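Local structure of TATA-box-binding protein (Methanococcus jannaschii, 2Z8U) at residues L30-V33 / A34-L37; E41-P44 / E45-P48; A80-A83 / I84-I88; E132-P135 / E136-P139; L153-G156 / S157-V161. The protein probably binds the TATA box of archaeal promoters as a general transcription factor, close to where RNA polymerase begins transcription. One frame throughout, in Å; residues are numbered along the deposited sequence.

Contact 1: L30-V33 / A34-L37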
loop_
_atom_site.group_PDB
_atom_site.type_symbol
_atom_site.label_atom_id
_atom_site.label_comp_id
_atom_site.label_asym_id
_atom_site.label_seq_id
_atom_site.Cartn_x
_atom_site.Cartn_y
_atom_site.Cartn_z
ATOM N N LEU B 30 13.126 11.697 -38.650
ATOM C CA LEU B 30 12.259 12.814 -38.196
ATOM C C LEU B 30 12.790 14.225 -38.511
ATOM O O LEU B 30 11.999 15.162 -38.664
ATOM C CB LEU B 30 11.958 12.677 -36.692
ATOM C CG LEU B 30 11.187 11.398 -36.312
ATOM C CD1 LEU B 30 10.958 11.352 -34.821
ATOM C CD2 LEU B 30 9.845 11.302 -37.079
ATOM N N GLU B 31 14.112 14.382 -38.597
ATOM C CA GLU B 31 14.677 15.662 -39.043
ATOM C C GLU B 31 14.175 16.052 -40.461
ATOM O O GLU B 31 13.807 17.203 -40.699
ATOM C CB GLU B 31 16.207 15.672 -38.966
ATOM C CG GLU B 31 16.825 16.975 -39.531
ATOM C CD GLU B 31 18.326 17.079 -39.355
ATOM O OE1 GLU B 31 18.963 16.061 -38.979
ATOM O OE2 GLU B 31 18.870 18.190 -39.589
ATOM N N GLU B 32 14.161 15.097 -41.387
ATOM C CA GLU B 32 13.645 15.338 -42.729
ATOM C C GLU B 32 12.125 15.515 -42.748
ATOM O O GLU B 32 11.616 16.306 -43.523
ATOM C CB GLU B 32 14.065 14.219 -43.683
ATOM C CG GLU B 32 15.536 14.331 -44.099
ATOM C CD GLU B 32 15.893 13.426 -45.261
ATOM O OE1 GLU B 32 15.032 12.632 -45.694
ATOM O OE2 GLU B 32 17.047 13.511 -45.733
ATOM N N VAL B 33 11.403 14.791 -41.892
ATOM C CA VAL B 33 9.938 15.002 -41.743
ATOM C C VAL B 33 9.688 16.450 -41.305
ATOM O O VAL B 33 8.842 17.159 -41.872
ATOM C CB VAL B 33 9.316 13.974 -40.748
ATOM C CG1 VAL B 33 7.839 14.240 -40.509
ATOM C CG2 VAL B 33 9.499 12.549 -41.262
ATOM N N ALA B 34 10.460 16.927 -40.333
ATOM C CA ALA B 34 10.309 18.313 -39.888
ATOM C C ALA B 34 10.638 19.340 -40.976
ATOM O O ALA B 34 10.077 20.445 -40.987
ATOM C CB ALA B 34 11.137 18.560 -38.632
ATOM N N MET B 35 11.529 18.981 -41.900
ATOM C CA MET B 35 11.830 19.858 -43.038
ATOM C C MET B 35 10.655 20.046 -43.995
ATOM O O MET B 35 10.597 21.030 -44.719
ATOM C CB MET B 35 13.012 19.332 -43.840
ATOM C CG MET B 35 14.322 19.443 -43.115
ATOM S SD MET B 35 15.609 18.750 -44.149
ATOM C CE MET B 35 17.038 19.068 -43.185
ATOM N N ILE B 36 9.726 19.112 -44.016
ATOM C CA ILE B 36 8.664 19.246 -45.010
ATOM C C ILE B 36 7.272 19.455 -44.447
ATOM O O ILE B 36 6.454 20.119 -45.085
ATOM C CB ILE B 36 8.679 18.109 -46.049
ATOM C CG1 ILE B 36 8.542 16.766 -45.357
ATOM C CG2 ILE B 36 9.934 18.229 -46.968
ATOM C CD1 ILE B 36 8.459 15.577 -46.274
ATOM N N LEU B 37 6.983 18.907 -43.276
ATOM C CA LEU B 37 5.684 19.181 -42.663
ATOM C C LEU B 37 5.624 20.594 -42.108
ATOM O O LEU B 37 6.463 20.986 -41.303
ATOM C CB LEU B 37 5.347 18.184 -41.563
ATOM C CG LEU B 37 5.262 16.716 -41.959
ATOM C CD1 LEU B 37 4.751 15.916 -40.766
ATOM C CD2 LEU B 37 4.371 16.516 -43.181
#
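M35 runs back along the helix over E31 and E32. Its CG lies anti to the carbonyl carbon (chi1 -70°), which sends the chain toward the preceding turn. M35 CB sits 3.3 Å from E32 O. M35 CG meets E31 O, also at 3.3 Å. The thioether SD then passes E32, with E32 CA 4.2 Å from M35 SD. The methyl CE ends beside the E31 carboxylate, where E31 OE2 is 4.1 Å from M35 CE. The two side chains cross at a slant. This is van der Waals contact only, on the exposed side of the helix.

V33 and L37 make the buried counterpart. They lie side by side and point the same way. V33 CG1 comes within 3.5 Å of L37 CD1. L37 CG also rests near V33 O. That carbonyl oxygen is gripped twice. I36 N reaches it from above the carbonyl plane, while L37 N comes almost straight on, at 2.9 Å from V33 O. Earlier in the helix, A34 N bonds to L30 O at 2.9 Å and M35 N bonds to E31 O. The bond from I36 N to E32 O is weak.

Beneath the buried side lie L50, C52 and I63 of the sheet. L91 of helix 77-94 packs on V33 and I36. L30 rests on I63 and Y42. Apolar residues on one side and glutamates on the other make 30-36 a short amphipathic helix. It joins the first and second strands of the first TBP repeat, as in the saddle fold of the family.

Contact 2: E41-P44 / E45-P48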
loop_
_atom_site.group_PDB
_atom_site.type_symbol
_atom_site.label_atom_id
_atom_site.label_comp_id
_atom_site.label_asym_id
_atom_site.label_seq_id
_atom_site.Cartn_x
_atom_site.Cartn_y
_atom_site.Cartn_z
ATOM N N GLU B 41 6.572 20.355 -34.780
ATOM C CA GLU B 41 7.394 20.617 -33.601
ATOM C C GLU B 41 8.269 19.392 -33.353
ATOM O O GLU B 41 7.746 18.282 -33.130
ATOM C CB GLU B 41 6.491 20.888 -32.399
ATOM C CG GLU B 41 7.230 21.287 -31.122
ATOM C CD GLU B 41 6.313 21.462 -29.903
ATOM O OE1 GLU B 41 5.087 21.244 -30.019
ATOM O OE2 GLU B 41 6.830 21.820 -28.818
ATOM N N TYR B 42 9.586 19.576 -33.417
ATOM C CA TYR B 42 10.531 18.479 -33.187
ATOM C C TYR B 42 11.762 18.935 -32.407
ATOM O O TYR B 42 12.571 19.705 -32.916
ATOM C CB TYR B 42 10.947 17.831 -34.521
ATOM C CG TYR B 42 11.906 16.663 -34.397
ATOM C CD1 TYR B 42 11.615 15.573 -33.571
ATOM C CD2 TYR B 42 13.093 16.639 -35.125
ATOM C CE1 TYR B 42 12.493 14.500 -33.462
ATOM C CE2 TYR B 42 13.970 15.569 -35.028
ATOM C CZ TYR B 42 13.659 14.499 -34.196
ATOM O OH TYR B 42 14.537 13.434 -34.089
ATOM N N GLU B 43 11.882 18.459 -31.171
ATOM C CA GLU B 43 13.004 18.804 -30.286
ATOM C C GLU B 43 13.561 17.506 -29.726
ATOM O O GLU B 43 13.180 17.089 -28.624
ATOM C CB GLU B 43 12.529 19.692 -29.131
ATOM C CG GLU B 43 11.275 20.524 -29.411
ATOM C CD GLU B 43 11.573 21.994 -29.649
ATOM O OE1 GLU B 43 10.601 22.779 -29.761
ATOM O OE2 GLU B 43 12.765 22.374 -29.712
ATOM N N PRO B 44 14.431 16.834 -30.500
ATOM C CA PRO B 44 14.876 15.475 -30.168
ATOM C C PRO B 44 15.649 15.353 -28.845
ATOM O O PRO B 44 15.662 14.280 -28.240
ATOM C CB PRO B 44 15.757 15.088 -31.359
ATOM C CG PRO B 44 16.154 16.377 -32.002
ATOM C CD PRO B 44 15.024 17.324 -31.761
ATOM N N GLU B 45 16.271 16.446 -28.405
ATOM C CA GLU B 45 16.968 16.479 -27.124
ATOM C C GLU B 45 16.003 16.526 -25.938
ATOM O O GLU B 45 16.361 16.152 -24.824
ATOM C CB GLU B 45 17.937 17.662 -27.079
ATOM C CG GLU B 45 18.895 17.708 -28.265
ATOM C CD GLU B 45 19.642 16.395 -28.461
ATOM O OE1 GLU B 45 20.515 16.081 -27.624
ATOM O OE2 GLU B 45 19.356 15.680 -29.450
ATOM N N GLN B 46 14.777 16.977 -26.192
ATOM C CA GLN B 46 13.765 17.132 -25.156
ATOM C C GLN B 46 12.814 15.950 -25.147
ATOM O O GLN B 46 12.437 15.453 -24.081
ATOM C CB GLN B 46 12.961 18.412 -25.393
ATOM C CG GLN B 46 13.817 19.644 -25.670
ATOM C CD GLN B 46 13.002 20.907 -25.938
ATOM O OE1 GLN B 46 11.774 20.858 -26.112
ATOM N NE2 GLN B 46 13.689 22.047 -25.989
ATOM N N PHE B 47 12.433 15.513 -26.349
ATOM C CA PHE B 47 11.389 14.516 -26.553
ATOM C C PHE B 47 11.622 13.804 -27.908
ATOM O O PHE B 47 11.949 14.458 -28.900
ATOM C CB PHE B 47 10.008 15.196 -26.508
ATOM C CG PHE B 47 8.861 14.254 -26.689
ATOM C CD1 PHE B 47 8.422 13.459 -25.636
ATOM C CD2 PHE B 47 8.220 14.148 -27.918
ATOM C CE1 PHE B 47 7.358 12.572 -25.806
ATOM C CE2 PHE B 47 7.158 13.262 -28.101
ATOM C CZ PHE B 47 6.723 12.473 -27.044
ATOM N N PRO B 48 11.476 12.462 -27.948
ATOM C CA PRO B 48 11.905 11.743 -29.146
ATOM C C PRO B 48 10.940 11.836 -30.341
ATOM O O PRO B 48 11.359 11.570 -31.461
ATOM C CB PRO B 48 12.000 10.283 -28.662
ATOM C CG PRO B 48 11.873 10.349 -27.133
ATOM C CD PRO B 48 10.971 11.523 -26.933
HETATM O O HOH W 1 10.511 16.330 -30.036
#
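E43 O takes two backbone bonds from the far limb of the loop. F47 N comes nearly end-on to the carbonyl, at 2.9 Å from E43 O. Q46 N reaches the same oxygen from above the carbonyl plane. The turn is closed further by a CA-H...O contact, with P44 CA 3.3 Å from F47 O. A water spans the neck of the loop. It accepts from E43 N at 2.8 Å and donates to F47 O at 2.6 Å.

Outside this ring the side chains of E43 and Q46 run side by side. Their carboxylate and amide planes are only 9° apart. Q46 OE1 lies over the E43 stem, 3.3 Å from E43 CB. Q46 keeps an extended chain, and E43 bends at its second torsion (chi2 -105°) to stay alongside it.

The loop 41-48 matches the first of the two stirrups of the TBP saddle. In relatives, a stirrup phenylalanine wedges into the TATA DNA, and F47 probably has that place here.

Two prolines each cover a face of an aromatic ring. P44 CD sits over the centre of the Y42 ring, 3.8 Å above its plane. P48 CD covers one face of the F47 ring, offset toward the rim. P48 O meets the edge of the Y42 ring at CE1. Farther out, E41 makes a salt bridge to R53, and E184 of a neighbouring subunit packs on F47.

Contact 3: A80-A83 / I84-I88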
loop_
_atom_site.group_PDB
_atom_site.type_symbol
_atom_site.label_atom_id
_atom_site.label_comp_id
_atom_site.label_asym_id
_atom_site.label_seq_id
_atom_site.Cartn_x
_atom_site.Cartn_y
_atom_site.Cartn_z
ATOM N N ALA B 80 -9.575 10.631 -39.497
ATOM C CA ALA B 80 -8.194 10.438 -39.081
ATOM C C ALA B 80 -7.378 9.784 -40.196
ATOM O O ALA B 80 -6.291 10.238 -40.491
ATOM C CB ALA B 80 -8.111 9.629 -37.813
ATOM N N GLU B 81 -7.899 8.719 -40.806
ATOM C CA GLU B 81 -7.165 8.030 -41.887
ATOM C C GLU B 81 -6.878 8.954 -43.084
ATOM O O GLU B 81 -5.791 8.904 -43.689
ATOM C CB GLU B 81 -7.919 6.779 -42.347
ATOM C CG GLU B 81 -7.081 5.949 -43.368
ATOM C CD GLU B 81 -7.666 4.570 -43.623
ATOM O OE1 GLU B 81 -8.494 4.105 -42.800
ATOM O OE2 GLU B 81 -7.287 3.949 -44.642
ATOM N N ILE B 82 -7.859 9.789 -43.427
ATOM C CA ILE B 82 -7.685 10.774 -44.496
ATOM C C ILE B 82 -6.527 11.726 -44.181
ATOM O O ILE B 82 -5.660 11.940 -45.030
ATOM C CB ILE B 82 -9.021 11.512 -44.815
ATOM C CG1 ILE B 82 -9.990 10.518 -45.465
ATOM C CG2 ILE B 82 -8.809 12.705 -45.744
ATOM C CD1 ILE B 82 -11.450 10.967 -45.520
ATOM N N ALA B 83 -6.517 12.269 -42.957
ATOM C CA ALA B 83 -5.437 13.135 -42.501
ATOM C C ALA B 83 -4.096 12.439 -42.546
ATOM O O ALA B 83 -3.124 13.020 -43.021
ATOM C CB ALA B 83 -5.709 13.650 -41.096
ATOM N N ILE B 84 -4.055 11.208 -42.057
ATOM C CA ILE B 84 -2.800 10.430 -42.039
ATOM C C ILE B 84 -2.312 10.183 -43.471
ATOM O O ILE B 84 -1.144 10.398 -43.773
ATOM C CB ILE B 84 -2.931 9.108 -41.227
ATOM C CG1 ILE B 84 -3.053 9.429 -39.733
ATOM C CG2 ILE B 84 -1.673 8.177 -41.470
ATOM C CD1 ILE B 84 -3.629 8.260 -38.829
ATOM N N LYS B 85 -3.206 9.780 -44.373
ATOM C CA LYS B 85 -2.771 9.541 -45.748
ATOM C C LYS B 85 -2.230 10.806 -46.476
ATOM O O LYS B 85 -1.387 10.712 -47.354
ATOM C CB LYS B 85 -3.826 8.776 -46.547
ATOM C CG LYS B 85 -3.805 7.260 -46.225
ATOM C CD LYS B 85 -5.105 6.543 -46.545
ATOM C CE LYS B 85 -4.920 4.981 -46.513
ATOM N NZ LYS B 85 -4.621 4.297 -45.153
ATOM N N LYS B 86 -2.728 11.977 -46.092
ATOM C CA LYS B 86 -2.257 13.249 -46.653
ATOM C C LYS B 86 -0.820 13.509 -46.244
ATOM O O LYS B 86 0.032 13.916 -47.067
ATOM C CB LYS B 86 -3.151 14.386 -46.155
ATOM C CG LYS B 86 -4.456 14.506 -46.937
ATOM C CD LYS B 86 -5.319 15.669 -46.457
ATOM C CE LYS B 86 -6.715 15.600 -47.101
ATOM N NZ LYS B 86 -7.578 16.714 -46.610
ATOM N N ILE B 87 -0.551 13.265 -44.960
ATOM C CA ILE B 87 0.820 13.353 -44.418
ATOM C C ILE B 87 1.744 12.331 -45.087
ATOM O O ILE B 87 2.871 12.683 -45.471
ATOM C CB ILE B 87 0.809 13.206 -42.874
ATOM C CG1 ILE B 87 -0.053 14.326 -42.236
ATOM C CG2 ILE B 87 2.227 13.117 -42.295
ATOM C CD1 ILE B 87 0.551 15.723 -42.262
ATOM N N ILE B 88 1.280 11.075 -45.203
ATOM C CA ILE B 88 2.024 10.004 -45.898
ATOM C C ILE B 88 2.428 10.419 -47.330
ATOM O O ILE B 88 3.582 10.260 -47.745
ATOM C CB ILE B 88 1.203 8.656 -45.888
ATOM C CG1 ILE B 88 1.177 8.089 -44.456
ATOM C CG2 ILE B 88 1.750 7.636 -46.926
ATOM C CD1 ILE B 88 0.357 6.821 -44.289
#
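Residues A80 to I88 form regular helix, with I84 N bonded to A80 O at 2.9 Å and K85 N to E81 O at 2.8 Å. The next two residues repeat the pattern. K86 N bonds to I82 O and I87 N to A83 O.

The i to i+4 salt bridge between E81 and K85 is the main side-chain contact. The two chains lie side by side and point the same way. K85 NZ is 2.7 Å from E81 OE2 and meets it from above the carboxylate plane. E81 is extended, with CG anti to the backbone N (chi1 -173°). K85 is nearly extended as well, but bends at its last torsion (chi4 67°), which turns NZ back onto the carboxylate. The lysine stem also packs on the glutamate, with K85 CD 3.8 Å from E81 CG.

I82 and K86 also lie alongside one another. Here the contact is apolar, with I82 CG2 3.8 Å from K86 CE.

The buried side carries small and branched residues. I84 CG1 lies 3.4 Å from A80 O, and I87 CG1 is equally close to A83 O.

Helix 77-94 is the long helix of the first repeat, lying on the convex side of the TBP saddle. Its buried side rests on the sheet. A80 and I84 meet V20 of strand 14-23, A83 and I87 meet L54 of strand 50-54, and I84 also meets L61 of strand 59-63. The salt-bridged pair faces the loop before strand 105-114, where E81 touches I104 and K85 touches P102.

Contact 4: E132-P135 / E136-P139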
loop_
_atom_site.group_PDB
_atom_site.type_symbol
_atom_site.label_atom_id
_atom_site.label_comp_id
_atom_site.label_asym_id
_atom_site.label_seq_id
_atom_site.Cartn_x
_atom_site.Cartn_y
_atom_site.Cartn_z
ATOM N N GLU B 132 -18.122 8.347 -7.982
ATOM C CA GLU B 132 -17.701 9.466 -7.129
ATOM C C GLU B 132 -18.300 10.755 -7.623
ATOM O O GLU B 132 -18.549 10.924 -8.824
ATOM C CB GLU B 132 -16.181 9.654 -7.055
ATOM C CG GLU B 132 -15.533 9.098 -5.783
ATOM C CD GLU B 132 -15.891 9.804 -4.462
ATOM O OE1 GLU B 132 -16.662 10.797 -4.429
ATOM O OE2 GLU B 132 -15.347 9.347 -3.437
ATOM N N TYR B 133 -18.505 11.666 -6.680
ATOM C CA TYR B 133 -19.154 12.932 -6.948
ATOM C C TYR B 133 -18.681 13.896 -5.892
ATOM O O TYR B 133 -18.857 13.643 -4.681
ATOM C CB TYR B 133 -20.670 12.759 -6.907
ATOM C CG TYR B 133 -21.463 14.016 -7.141
ATOM C CD1 TYR B 133 -21.291 14.761 -8.297
ATOM C CD2 TYR B 133 -22.412 14.446 -6.212
ATOM C CE1 TYR B 133 -22.036 15.928 -8.527
ATOM C CE2 TYR B 133 -23.163 15.602 -6.431
ATOM C CZ TYR B 133 -22.964 16.338 -7.586
ATOM O OH TYR B 133 -23.706 17.484 -7.819
ATOM N N GLU B 134 -18.046 14.972 -6.342
ATOM C CA GLU B 134 -17.561 16.029 -5.467
ATOM C C GLU B 134 -17.688 17.335 -6.210
ATOM O O GLU B 134 -16.699 17.791 -6.789
ATOM C CB GLU B 134 -16.083 15.806 -5.132
ATOM C CG GLU B 134 -15.836 15.029 -3.902
ATOM C CD GLU B 134 -16.154 15.810 -2.639
ATOM O OE1 GLU B 134 -15.756 16.993 -2.504
ATOM O OE2 GLU B 134 -16.812 15.224 -1.777
ATOM N N PRO B 135 -18.908 17.930 -6.226
ATOM C CA PRO B 135 -19.151 19.109 -7.072
ATOM C C PRO B 135 -18.215 20.299 -6.828
ATOM O O PRO B 135 -17.990 21.086 -7.740
ATOM C CB PRO B 135 -20.626 19.473 -6.792
ATOM C CG PRO B 135 -21.034 18.690 -5.608
ATOM C CD PRO B 135 -20.122 17.505 -5.500
ATOM N N GLU B 136 -17.654 20.414 -5.629
ATOM C CA GLU B 136 -16.684 21.476 -5.333
ATOM C C GLU B 136 -15.325 21.240 -6.002
ATOM O O GLU B 136 -14.520 22.169 -6.119
ATOM C CB GLU B 136 -16.504 21.647 -3.821
ATOM C CG GLU B 136 -16.356 20.330 -3.067
ATOM C CD GLU B 136 -15.542 20.458 -1.810
ATOM O OE1 GLU B 136 -14.353 20.071 -1.846
ATOM O OE2 GLU B 136 -16.084 20.954 -0.790
ATOM N N GLN B 137 -15.070 20.004 -6.431
ATOM C CA GLN B 137 -13.775 19.649 -7.008
ATOM C C GLN B 137 -13.852 19.428 -8.519
ATOM O O GLN B 137 -12.873 19.612 -9.233
ATOM C CB GLN B 137 -13.172 18.424 -6.306
ATOM C CG GLN B 137 -12.784 18.642 -4.826
ATOM C CD GLN B 137 -11.872 19.843 -4.598
ATOM O OE1 GLN B 137 -10.946 20.093 -5.371
ATOM N NE2 GLN B 137 -12.133 20.593 -3.531
ATOM N N PHE B 138 -15.014 19.026 -9.002
ATOM C CA PHE B 138 -15.212 18.787 -10.424
ATOM C C PHE B 138 -16.694 18.656 -10.724
ATOM O O PHE B 138 -17.459 18.156 -9.897
ATOM C CB PHE B 138 -14.438 17.531 -10.906
ATOM C CG PHE B 138 -14.789 16.265 -10.167
ATOM C CD1 PHE B 138 -15.714 15.374 -10.690
ATOM C CD2 PHE B 138 -14.180 15.952 -8.947
ATOM C CE1 PHE B 138 -16.052 14.203 -9.999
ATOM C CE2 PHE B 138 -14.515 14.774 -8.254
ATOM C CZ PHE B 138 -15.442 13.904 -8.781
ATOM N N PRO B 139 -17.108 19.077 -11.929
ATOM C CA PRO B 139 -18.508 18.949 -12.268
ATOM C C PRO B 139 -18.785 17.504 -12.716
ATOM O O PRO B 139 -17.927 16.889 -13.353
ATOM C CB PRO B 139 -18.645 19.911 -13.458
ATOM C CG PRO B 139 -17.351 19.814 -14.146
ATOM C CD PRO B 139 -16.327 19.669 -13.042
#
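In the loop after strand 131-133, which matches the second stirrup of the TBP saddle in relatives, F138 folds back against E134. Its CG lies between the backbone N and the carbonyl carbon (chi1 57°), which brings the ring under the chain at E134. F138 CE2 touches E134 CB at 3.6 Å. E134 O stands 3.8 Å above one face of the F138 ring, offset toward the rim. E132 O lies at the edge of the ring, near its plane.

E134 O is also the acceptor that closes the turn. Q137 N reaches it from above the carbonyl plane at 2.8 Å. F138 N bonds to it at 3.0 Å, closer to the plane. P135 CA adds a CA-H...O contact to F138 O.

F138 probably has the place of the stirrup phenylalanine that wedges into DNA in relatives. An alanine in place of F138 would probably leave the E134 CB and carbonyl without their ring cover and open a gap beneath the loop.

The side chains of E134 and E136 run side by side with their carboxylate planes 80° apart. E134 OE1 and E136 OE1 are 3.4 Å apart, a like-charge approach that might favour protonation of one of them. Q137 NE2 may ease it with a nearly straight bond to E136 OE1, at 2.8 Å and 175°. N17 of the second subunit bonds to E134 OE2 and to E132 OE1. E132 OE1 also accepts from Y133 N on its anti lone pair. P135 CD sits over the centre of the Y133 ring, 3.6 Å above its plane.

Contact 5: L153-G156 / S157-V161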
loop_
_atom_site.group_PDB
_atom_site.type_symbol
_atom_site.label_atom_id
_atom_site.label_comp_id
_atom_site.label_asym_id
_atom_site.label_seq_id
_atom_site.Cartn_x
_atom_site.Cartn_y
_atom_site.Cartn_z
ATOM N N LEU B 153 -18.804 9.914 -17.383
ATOM C CA LEU B 153 -19.122 11.108 -16.613
ATOM C C LEU B 153 -20.578 11.460 -16.864
ATOM O O LEU B 153 -21.022 11.545 -18.018
ATOM C CB LEU B 153 -18.232 12.282 -17.016
ATOM C CG LEU B 153 -16.762 11.973 -17.315
ATOM C CD1 LEU B 153 -16.126 13.182 -17.970
ATOM C CD2 LEU B 153 -16.024 11.597 -16.042
ATOM N N ILE B 154 -21.321 11.643 -15.787
ATOM C CA ILE B 154 -22.734 11.976 -15.876
ATOM C C ILE B 154 -22.947 13.350 -15.272
ATOM O O ILE B 154 -22.555 13.585 -14.123
ATOM C CB ILE B 154 -23.597 10.962 -15.097
ATOM C CG1 ILE B 154 -23.354 9.530 -15.609
ATOM C CG2 ILE B 154 -25.078 11.375 -15.201
ATOM C CD1 ILE B 154 -23.943 8.411 -14.735
ATOM N N PHE B 155 -23.600 14.233 -16.024
ATOM C CA PHE B 155 -23.833 15.610 -15.588
ATOM C C PHE B 155 -25.277 15.833 -15.152
ATOM O O PHE B 155 -26.175 15.093 -15.580
ATOM C CB PHE B 155 -23.389 16.583 -16.691
ATOM C CG PHE B 155 -21.934 16.446 -17.027
ATOM C CD1 PHE B 155 -20.974 17.036 -16.209
ATOM C CD2 PHE B 155 -21.517 15.642 -18.087
ATOM C CE1 PHE B 155 -19.610 16.871 -16.466
ATOM C CE2 PHE B 155 -20.144 15.471 -18.357
ATOM C CZ PHE B 155 -19.200 16.097 -17.548
ATOM N N GLY B 156 -25.484 16.823 -14.271
ATOM C CA GLY B 156 -26.833 17.158 -13.755
ATOM C C GLY B 156 -27.805 17.529 -14.868
ATOM O O GLY B 156 -29.025 17.445 -14.702
ATOM N N SER B 157 -27.260 17.930 -16.012
ATOM C CA SER B 157 -28.074 18.285 -17.178
ATOM C C SER B 157 -28.727 17.050 -17.821
ATOM O O SER B 157 -29.707 17.176 -18.559
ATOM C CB SER B 157 -27.192 18.981 -18.229
ATOM O OG SER B 157 -26.170 18.118 -18.693
ATOM N N GLY B 158 -28.166 15.869 -17.562
ATOM C CA GLY B 158 -28.563 14.654 -18.287
ATOM C C GLY B 158 -27.529 14.225 -19.328
ATOM O O GLY B 158 -27.582 13.108 -19.816
ATOM N N LYS B 159 -26.580 15.102 -19.653
ATOM C CA LYS B 159 -25.469 14.732 -20.561
ATOM C C LYS B 159 -24.599 13.651 -19.935
ATOM O O LYS B 159 -24.304 13.684 -18.734
ATOM C CB LYS B 159 -24.614 15.947 -20.935
ATOM C CG LYS B 159 -23.490 15.699 -22.017
ATOM C CD LYS B 159 -23.102 17.081 -22.623
ATOM C CE LYS B 159 -22.508 16.983 -23.995
ATOM N NZ LYS B 159 -22.609 18.313 -24.702
ATOM N N VAL B 160 -24.199 12.692 -20.770
ATOM C CA VAL B 160 -23.338 11.577 -20.359
ATOM C C VAL B 160 -22.176 11.579 -21.344
ATOM O O VAL B 160 -22.387 11.729 -22.560
ATOM C CB VAL B 160 -24.090 10.228 -20.501
ATOM C CG1 VAL B 160 -23.160 9.054 -20.289
ATOM C CG2 VAL B 160 -25.249 10.160 -19.526
ATOM N N VAL B 161 -20.965 11.416 -20.834
ATOM C CA VAL B 161 -19.793 11.324 -21.702
ATOM C C VAL B 161 -19.172 9.981 -21.381
ATOM O O VAL B 161 -18.925 9.667 -20.209
ATOM C CB VAL B 161 -18.773 12.455 -21.409
ATOM C CG1 VAL B 161 -17.444 12.249 -22.187
ATOM C CG2 VAL B 161 -19.383 13.826 -21.682
#
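F155 turns the edge of its ring to V161. The two side chains run obliquely to each other, and V161 CG2 lies in the ring plane, 3.8 Å from F155 CE2. F155 CD2, also at the edge, is 3.5 Å from K159 O. F155 CG sits beside the backbone N (chi1 -60°), and this lays the ring across to the returning strand. With a serine here, V161 CG2 would probably lose its aromatic neighbour and a gap would open beside the strand. F155 probably has the place of a DNA-wedging phenylalanine of TBP relatives, on the face where L153 and V161 also lie.

L153 and V161 pack less tightly, with L153 CD1 4.4 Å from V161 CB. They form an antiparallel hydrogen-bonded pair, and both bonds between them lie in the carbonyl planes. L153 N to V161 O is 2.8 Å. I154 and V160 make the next pair, non-hydrogen-bonded, with side chains on the opposite face.

The hairpin of strands 149-154 and 159-163 closes in a type I turn from F155 to G158. G158 N bonds to F155 O, and F155 N bonds to K159 O at 2.9 Å. G158 has a positive phi of 105°, where a side chain would jam against the preceding carbonyl, as in a G1 bulge. S157 OG accepts from K159 N at 3.2 Å, making an ST turn.

I154 and V160 face helix 168-183, on I182 and I178. V161 lies beside V110 and T112 of strand 105-114, and L153 beside V142 of strand 141-146. Q137 of the second subunit packs on F155 and V161, and its F138 on L153.

Contacts 1 to 3 belong to the first repeat, and contacts 4 and 5 to the second. Contacts 1 and 3 lie on different helices, each with one side on the sheet, and touch through L37 and I87. Contact 1 splits into an apolar buried side and a glutamate side, while contact 3 carries a salt bridge. Contact 2 is a surface loop with a water in its neck, and Y42 joins it to L30 of contact 1. Contact 4 is the equivalent loop, about 37 Å away between centres, more buried, with a second subunit against it and crowded carboxylates. It touches contact 5 through P139 and F155. Contact 5 has buried apolar strand residues and a turn at the surface.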